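Local coordinates for protein carbohydrate binding module E1 (Uncultured bacterium, PDB 5KLE) that binds cellopentaose along a tryptophan-lined surface and, as a carbohydrate-binding module, probably attaches to cellulose or related beta-glucans, at residues K15-G20 / D29-N34; L40-W45 / F90-D95. All blocks are in the same frame, centred on the assembly; numbering follows the deposited sequence.

The two contacts illustrate how a module built from two stacked sheets divides its work. Interaction 1 joins 15-20 to 29-34 at the margin of the mixed sheet, a partly buried parallel pairing, with a salt bridge at one end and a water at the other. Interaction 2 pairs 40-45 with 90-95 in the middle of the antiparallel sheet; it is largely buried and has two antiparallel hydrogen-bonded pairs, with none of their four bonds weak, against one weak bond in interaction 1. The face of Lys93 carries the glycan, while that of Ile42, Val92 and Phe94 is mainly apolar and turned to the core. They meet through Ile31 CG2 on Phe94 CE2, an apolar contact, and Lys19 NZ with Asp95 OD1, a salt bridge.

Interaction 1. Residues K15-G20 / D29-N34; sequences KTAAKG and DCIKYN
A parallel edge pairing of the mixed sheet sets Lys15 and Thr16 beside Ile31 and Lys32. Lys32 N donates to Lys15 O at 2.9 Å, and Ala17 N to Lys32 O at 2.9 Å, the latter almost straight along the carbonyl; the bond from Lys15 N to Cys30 O is weak. The Lys15 side chain turns beside its own backbone N (chi1 -65°) and then runs fully extended, which carries NZ to Asp29 OD2 at 2.8 Å, a salt bridge on the syn side of the carboxylate but 32° out of its plane. NZ also bonds Ser24 O, while Val26 N shares OD2. On the way Lys15 CB rests on Ile31 CD1 at 3.7 Å. A methionine in place of Lys15, lacking the amine, would probably leave the buried Asp29 carboxylate poorly balanced in charge, and Ser24 O short of a donor. Further along, Ala17 CB lies 3.7 Å from Ile31 CG2, and the Tyr33 ring turns its edge to Ala17 O and Lys19 N. Lys19 CG reaches Tyr33 OH at 3.4 Å, a hydroxyl that bonds Asn96. A water accepts from Asn34 N and donates to Ala17 O. The whole is a short parallel edge strand added to the mixed sheet of a beta-sandwich.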
loop_
_atom_site.group_PDB
_atom_site.type_symbol
_atom_site.label_atom_id
_atom_site.label_comp_id
_atom_site.label_asym_id
_atom_site.label_seq_id
_atom_site.Cartn_x
_atom_site.Cartn_y
_atom_site.Cartn_z
ATOM N N LYS A 15 6.094 8.383 -2.281
ATOM C CA LYS A 15 4.935 8.532 -3.155
ATOM C C LYS A 15 3.702 8.798 -2.305
ATOM O O LYS A 15 3.641 8.379 -1.144
ATOM C CB LYS A 15 4.721 7.266 -3.997
ATOM C CG LYS A 15 5.871 6.993 -5.009
ATOM C CD LYS A 15 5.675 5.687 -5.776
ATOM C CE LYS A 15 6.765 5.581 -6.846
ATOM N NZ LYS A 15 6.780 4.227 -7.550
ATOM N N THR A 16 2.701 9.454 -2.895
ATOM C CA THR A 16 1.414 9.698 -2.240
ATOM C C THR A 16 0.288 9.157 -3.116
ATOM O O THR A 16 0.167 9.551 -4.287
ATOM C CB THR A 16 1.215 11.194 -1.970
ATOM O OG1 THR A 16 2.255 11.694 -1.104
ATOM C CG2 THR A 16 -0.134 11.443 -1.302
ATOM N N ALA A 17 -0.542 8.266 -2.546
ATOM C CA ALA A 17 -1.656 7.686 -3.310
ATOM C C ALA A 17 -2.892 8.546 -3.136
ATOM O O ALA A 17 -3.191 9.030 -2.037
ATOM C CB ALA A 17 -1.961 6.274 -2.800
ATOM N N ALA A 18 -3.646 8.702 -4.230
ATOM C CA ALA A 18 -4.977 9.305 -4.187
ATOM C C ALA A 18 -6.042 8.224 -4.271
ATOM O O ALA A 18 -5.863 7.223 -4.979
ATOM C CB ALA A 18 -5.167 10.300 -5.331
ATOM N N LYS A 19 -7.143 8.425 -3.531
ATOM C CA LYS A 19 -8.217 7.430 -3.443
ATOM C C LYS A 19 -8.674 6.999 -4.828
ATOM O O LYS A 19 -9.130 7.829 -5.632
ATOM C CB LYS A 19 -9.401 8.021 -2.655
ATOM C CG LYS A 19 -10.573 7.080 -2.463
ATOM C CD LYS A 19 -11.619 7.804 -1.616
ATOM C CE LYS A 19 -12.809 6.916 -1.213
ATOM N NZ LYS A 19 -13.529 6.351 -2.385
ATOM N N GLY A 20 -8.544 5.703 -5.101
ATOM C CA GLY A 20 -9.050 5.119 -6.330
ATOM C C GLY A 20 -8.213 5.331 -7.573
ATOM O O GLY A 20 -8.656 4.892 -8.639
ATOM N N ASP A 29 9.048 0.855 -2.123
ATOM C CA ASP A 29 8.343 2.132 -2.033
ATOM C C ASP A 29 7.673 2.275 -0.667
ATOM O O ASP A 29 7.356 1.286 -0.005
ATOM C CB ASP A 29 7.242 2.211 -3.111
ATOM C CG ASP A 29 7.756 2.596 -4.502
ATOM O OD1 ASP A 29 8.892 3.111 -4.650
ATOM O OD2 ASP A 29 6.969 2.381 -5.456
ATOM N N CYS A 30 7.471 3.532 -0.245
ATOM C CA CYS A 30 6.805 3.899 1.003
ATOM C C CYS A 30 5.725 4.915 0.645
ATOM O O CYS A 30 6.048 6.062 0.295
ATOM C CB CYS A 30 7.830 4.508 1.959
ATOM S SG CYS A 30 7.057 5.125 3.500
ATOM N N ILE A 31 4.459 4.480 0.680
ATOM C CA ILE A 31 3.337 5.229 0.116
ATOM C C ILE A 31 2.561 5.880 1.260
ATOM O O ILE A 31 2.126 5.185 2.198
ATOM C CB ILE A 31 2.378 4.287 -0.638
ATOM C CG1 ILE A 31 3.130 3.329 -1.563
ATOM C CG2 ILE A 31 1.274 5.122 -1.384
ATOM C CD1 ILE A 31 3.861 4.011 -2.568
ATOM N N LYS A 32 2.285 7.184 1.155
ATOM C CA LYS A 32 1.361 7.853 2.064
ATOM C C LYS A 32 -0.046 7.737 1.480
ATOM O O LYS A 32 -0.251 8.004 0.290
ATOM C CB LYS A 32 1.716 9.335 2.180
ATOM C CG LYS A 32 0.804 10.124 3.130
ATOM C CD LYS A 32 1.131 11.626 3.121
ATOM C CE LYS A 32 0.235 12.393 4.070
ATOM N NZ LYS A 32 0.769 13.800 4.201
ATOM N N TYR A 33 -1.014 7.364 2.321
ATOM C CA TYR A 33 -2.417 7.337 1.897
ATOM C C TYR A 33 -3.282 7.773 3.066
ATOM O O TYR A 33 -3.212 7.162 4.143
ATOM C CB TYR A 33 -2.843 5.924 1.463
ATOM C CG TYR A 33 -4.285 5.849 1.019
ATOM C CD1 TYR A 33 -4.713 6.545 -0.106
ATOM C CD2 TYR A 33 -5.244 5.115 1.741
ATOM C CE1 TYR A 33 -6.048 6.515 -0.501
ATOM C CE2 TYR A 33 -6.604 5.066 1.335
ATOM C CZ TYR A 33 -6.993 5.787 0.218
ATOM O OH TYR A 33 -8.299 5.774 -0.244
ATOM N N ASN A 34 -4.148 8.771 2.845
ATOM C CA ASN A 34 -5.100 9.177 3.871
ATOM C C ASN A 34 -6.418 8.417 3.691
ATOM O O ASN A 34 -7.068 8.542 2.648
ATOM C CB ASN A 34 -5.331 10.692 3.837
ATOM C CG ASN A 34 -6.254 11.146 4.934
ATOM O OD1 ASN A 34 -7.481 11.097 4.785
ATOM N ND2 ASN A 34 -5.680 11.596 6.055
HETATM O O HOH W 1 -3.925 10.233 0.329
#

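Interaction 2. Residues L40-W45 / F90-D95; sequences LQIGSW and FNVKFD. With BGC (beta-D-glucopyranose), chain B; BGC (beta-D-glucopyranose), chain C.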
loop_
_atom_site.group_PDB
_atom_site.type_symbol
_atom_site.label_atom_id
_atom_site.label_comp_id
_atom_site.label_asym_id
_atom_site.label_seq_id
_atom_site.Cartn_x
_atom_site.Cartn_y
_atom_site.Cartn_z
ATOM N N LEU A 40 -9.857 -0.073 4.511
ATOM C CA LEU A 40 -8.841 0.056 3.453
ATOM C C LEU A 40 -8.912 -1.113 2.465
ATOM O O LEU A 40 -9.124 -2.266 2.856
ATOM C CB LEU A 40 -7.443 0.097 4.090
ATOM C CG LEU A 40 -6.249 0.136 3.138
ATOM C CD1 LEU A 40 -6.187 1.535 2.501
ATOM C CD2 LEU A 40 -4.927 -0.158 3.877
ATOM N N GLN A 41 -8.711 -0.812 1.180
ATOM C CA GLN A 41 -8.677 -1.795 0.095
ATOM C C GLN A 41 -7.439 -1.506 -0.766
ATOM O O GLN A 41 -7.146 -0.336 -1.062
ATOM C CB GLN A 41 -9.939 -1.635 -0.786
ATOM C CG GLN A 41 -11.245 -1.438 -0.013
ATOM C CD GLN A 41 -11.782 -2.698 0.657
ATOM O OE1 GLN A 41 -11.527 -3.822 0.190
ATOM N NE2 GLN A 41 -12.583 -2.518 1.705
ATOM N N ILE A 42 -6.698 -2.564 -1.150
ATOM C CA ILE A 42 -5.510 -2.475 -2.021
ATOM C C ILE A 42 -5.788 -3.353 -3.233
ATOM O O ILE A 42 -6.076 -4.548 -3.065
ATOM C CB ILE A 42 -4.218 -2.925 -1.319
ATOM C CG1 ILE A 42 -3.975 -2.059 -0.078
ATOM C CG2 ILE A 42 -3.058 -2.901 -2.348
ATOM C CD1 ILE A 42 -2.804 -2.548 0.790
ATOM N N GLY A 43 -5.730 -2.772 -4.437
ATOM C CA GLY A 43 -6.098 -3.494 -5.660
ATOM C C GLY A 43 -5.084 -3.401 -6.782
ATOM O O GLY A 43 -4.512 -2.336 -7.036
ATOM N N SER A 44 -4.883 -4.527 -7.490
ATOM C CA SER A 44 -4.038 -4.505 -8.677
ATOM C C SER A 44 -4.497 -5.596 -9.623
ATOM O O SER A 44 -4.959 -6.656 -9.182
ATOM C CB SER A 44 -2.569 -4.742 -8.315
ATOM O OG SER A 44 -1.736 -4.708 -9.474
ATOM N N TRP A 45 -4.293 -5.355 -10.921
ATOM C CA TRP A 45 -4.726 -6.262 -11.985
ATOM C C TRP A 45 -3.561 -6.603 -12.918
ATOM O O TRP A 45 -3.770 -7.203 -13.997
ATOM C CB TRP A 45 -5.969 -5.732 -12.734
ATOM C CG TRP A 45 -7.129 -5.765 -11.799
ATOM C CD1 TRP A 45 -8.062 -6.745 -11.707
ATOM C CD2 TRP A 45 -7.449 -4.796 -10.786
ATOM N NE1 TRP A 45 -8.944 -6.461 -10.685
ATOM C CE2 TRP A 45 -8.581 -5.272 -10.099
ATOM C CE3 TRP A 45 -6.875 -3.586 -10.385
ATOM C CZ2 TRP A 45 -9.167 -4.567 -9.039
ATOM C CZ3 TRP A 45 -7.454 -2.885 -9.319
ATOM C CH2 TRP A 45 -8.565 -3.394 -8.647
ATOM N N PHE A 90 4.414 -2.570 -10.974
ATOM C CA PHE A 90 3.035 -2.969 -11.232
ATOM C C PHE A 90 2.132 -1.778 -10.950
ATOM O O PHE A 90 2.541 -0.819 -10.288
ATOM C CB PHE A 90 2.638 -4.206 -10.378
ATOM C CG PHE A 90 2.711 -3.971 -8.869
ATOM C CD1 PHE A 90 3.936 -3.936 -8.177
ATOM C CD2 PHE A 90 1.564 -3.835 -8.143
ATOM C CE1 PHE A 90 3.964 -3.724 -6.771
ATOM C CE2 PHE A 90 1.588 -3.633 -6.761
ATOM C CZ PHE A 90 2.780 -3.559 -6.068
ATOM N N ASN A 91 0.897 -1.803 -11.470
ATOM C CA ASN A 91 -0.033 -0.694 -11.216
ATOM C C ASN A 91 -0.972 -1.083 -10.078
ATOM O O ASN A 91 -1.639 -2.124 -10.140
ATOM C CB ASN A 91 -0.866 -0.363 -12.454
ATOM C CG ASN A 91 -0.058 0.283 -13.543
ATOM O OD1 ASN A 91 0.950 0.958 -13.286
ATOM N ND2 ASN A 91 -0.536 0.146 -14.776
ATOM N N VAL A 92 -1.061 -0.221 -9.063
ATOM C CA VAL A 92 -1.834 -0.515 -7.860
ATOM C C VAL A 92 -2.701 0.689 -7.540
ATOM O O VAL A 92 -2.354 1.821 -7.892
ATOM C CB VAL A 92 -0.893 -0.861 -6.682
ATOM C CG1 VAL A 92 -0.129 0.373 -6.228
ATOM C CG2 VAL A 92 -1.677 -1.486 -5.528
ATOM N N LYS A 93 -3.853 0.451 -6.883
ATOM C CA LYS A 93 -4.617 1.557 -6.295
ATOM C C LYS A 93 -5.034 1.245 -4.870
ATOM O O LYS A 93 -5.221 0.086 -4.501
ATOM C CB LYS A 93 -5.820 2.010 -7.120
ATOM C CG LYS A 93 -6.765 0.901 -7.517
ATOM C CD LYS A 93 -7.856 1.540 -8.375
ATOM C CE LYS A 93 -8.717 0.554 -9.075
ATOM N NZ LYS A 93 -9.746 1.291 -9.914
ATOM N N PHE A 94 -5.112 2.307 -4.065
ATOM C CA PHE A 94 -5.624 2.241 -2.702
ATOM C C PHE A 94 -6.986 2.929 -2.667
ATOM O O PHE A 94 -7.195 3.941 -3.341
ATOM C CB PHE A 94 -4.693 2.965 -1.715
ATOM C CG PHE A 94 -3.293 2.382 -1.617
ATOM C CD1 PHE A 94 -2.964 1.135 -2.158
ATOM C CD2 PHE A 94 -2.301 3.105 -0.974
ATOM C CE1 PHE A 94 -1.640 0.615 -2.061
ATOM C CE2 PHE A 94 -0.996 2.597 -0.855
ATOM C CZ PHE A 94 -0.665 1.347 -1.403
ATOM N N ASP A 95 -7.921 2.375 -1.877
ATOM C CA ASP A 95 -9.279 2.904 -1.773
ATOM C C ASP A 95 -9.798 2.575 -0.374
ATOM O O ASP A 95 -9.096 1.961 0.444
ATOM C CB ASP A 95 -10.169 2.322 -2.901
ATOM C CG ASP A 95 -11.292 3.277 -3.370
ATOM O OD1 ASP A 95 -11.844 4.057 -2.569
ATOM O OD2 ASP A 95 -11.658 3.214 -4.575
HETATM C C2 BGC B . -11.786 -1.902 -10.170
HETATM C C3 BGC B . -11.278 -1.825 -11.580
HETATM C C4 BGC B . -11.007 -3.229 -12.113
HETATM C C5 BGC B . -12.214 -4.059 -11.986
HETATM C C6 BGC B . -11.938 -5.517 -12.252
HETATM C C1 BGC B . -13.003 -2.823 -10.115
HETATM O O2 BGC B . -12.103 -0.597 -9.710
HETATM O O3 BGC B . -10.098 -1.041 -11.584
HETATM O O4 BGC B . -10.727 -3.186 -13.430
HETATM O O5 BGC B . -12.719 -4.038 -10.679
HETATM O O6 BGC B . -13.002 -6.261 -11.766
HETATM C C2 BGC C . -9.601 -4.270 -15.128
HETATM C C3 BGC C . -8.165 -4.433 -15.712
HETATM C C4 BGC C . -7.442 -3.150 -15.658
HETATM C C5 BGC C . -7.508 -2.472 -14.275
HETATM C C6 BGC C . -6.816 -1.147 -14.420
HETATM C C1 BGC C . -9.499 -3.589 -13.788
HETATM O O2 BGC C . -10.381 -5.409 -14.941
HETATM O O3 BGC C . -8.271 -4.605 -17.094
HETATM O O4 BGC C . -6.106 -3.244 -16.095
HETATM O O5 BGC C . -8.867 -2.367 -13.947
HETATM O O6 BGC C . -7.270 -0.272 -13.380
HETATM O O HOH W 2 -3.678 -2.667 -11.892
#
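With CG set between its backbone N and carbonyl carbon (chi1 52°) and the rest of its chain extended, Lys93 reaches past Trp45, whose own CG stands beside its backbone N (chi1 -68°). The two side chains cross, Lys93 CE coming within 3.7 Å of Trp45 CZ3. From there Lys93 NZ grips the chain B glucose by two hydrogen bonds, 2.9 Å to O3 and 3.0 Å to O2. The same sugar and its chain C neighbour lie over one face of the indole, a CH-pi platform characteristic of carbohydrate-binding modules: C4 of the chain B glucose and C1 of the chain C glucose each stand 3.7 Å above the ring plane, toward its rim. Gly43 suits this place, since a CB there would run into the Trp45 ring. In the backbone, Gly43 and Lys93 form an antiparallel hydrogen-bonded pair, as do Gln41 and Asp95, though Gln41 N approaches Asp95 O from above the carbonyl plane. Ser44 OG donates to Asn91 O at 2.7 Å, and a water joins that same oxygen to Trp45 N. On the face away from the sugar, Ile42 CG2 packs against Val92 CG2 at 3.7 Å and Phe94 CE1 at 3.8 Å. Trp68 meets the Trp45 ring edge-to-face, and Glu22 also bonds the glycan. Strands 40-44 and 90-96 form the middle of the four-stranded sheet, flanked by 67-71 and 23-25, and Phe90 and Val92 pack against Tyr52 of strand 50-54 in the other sheet.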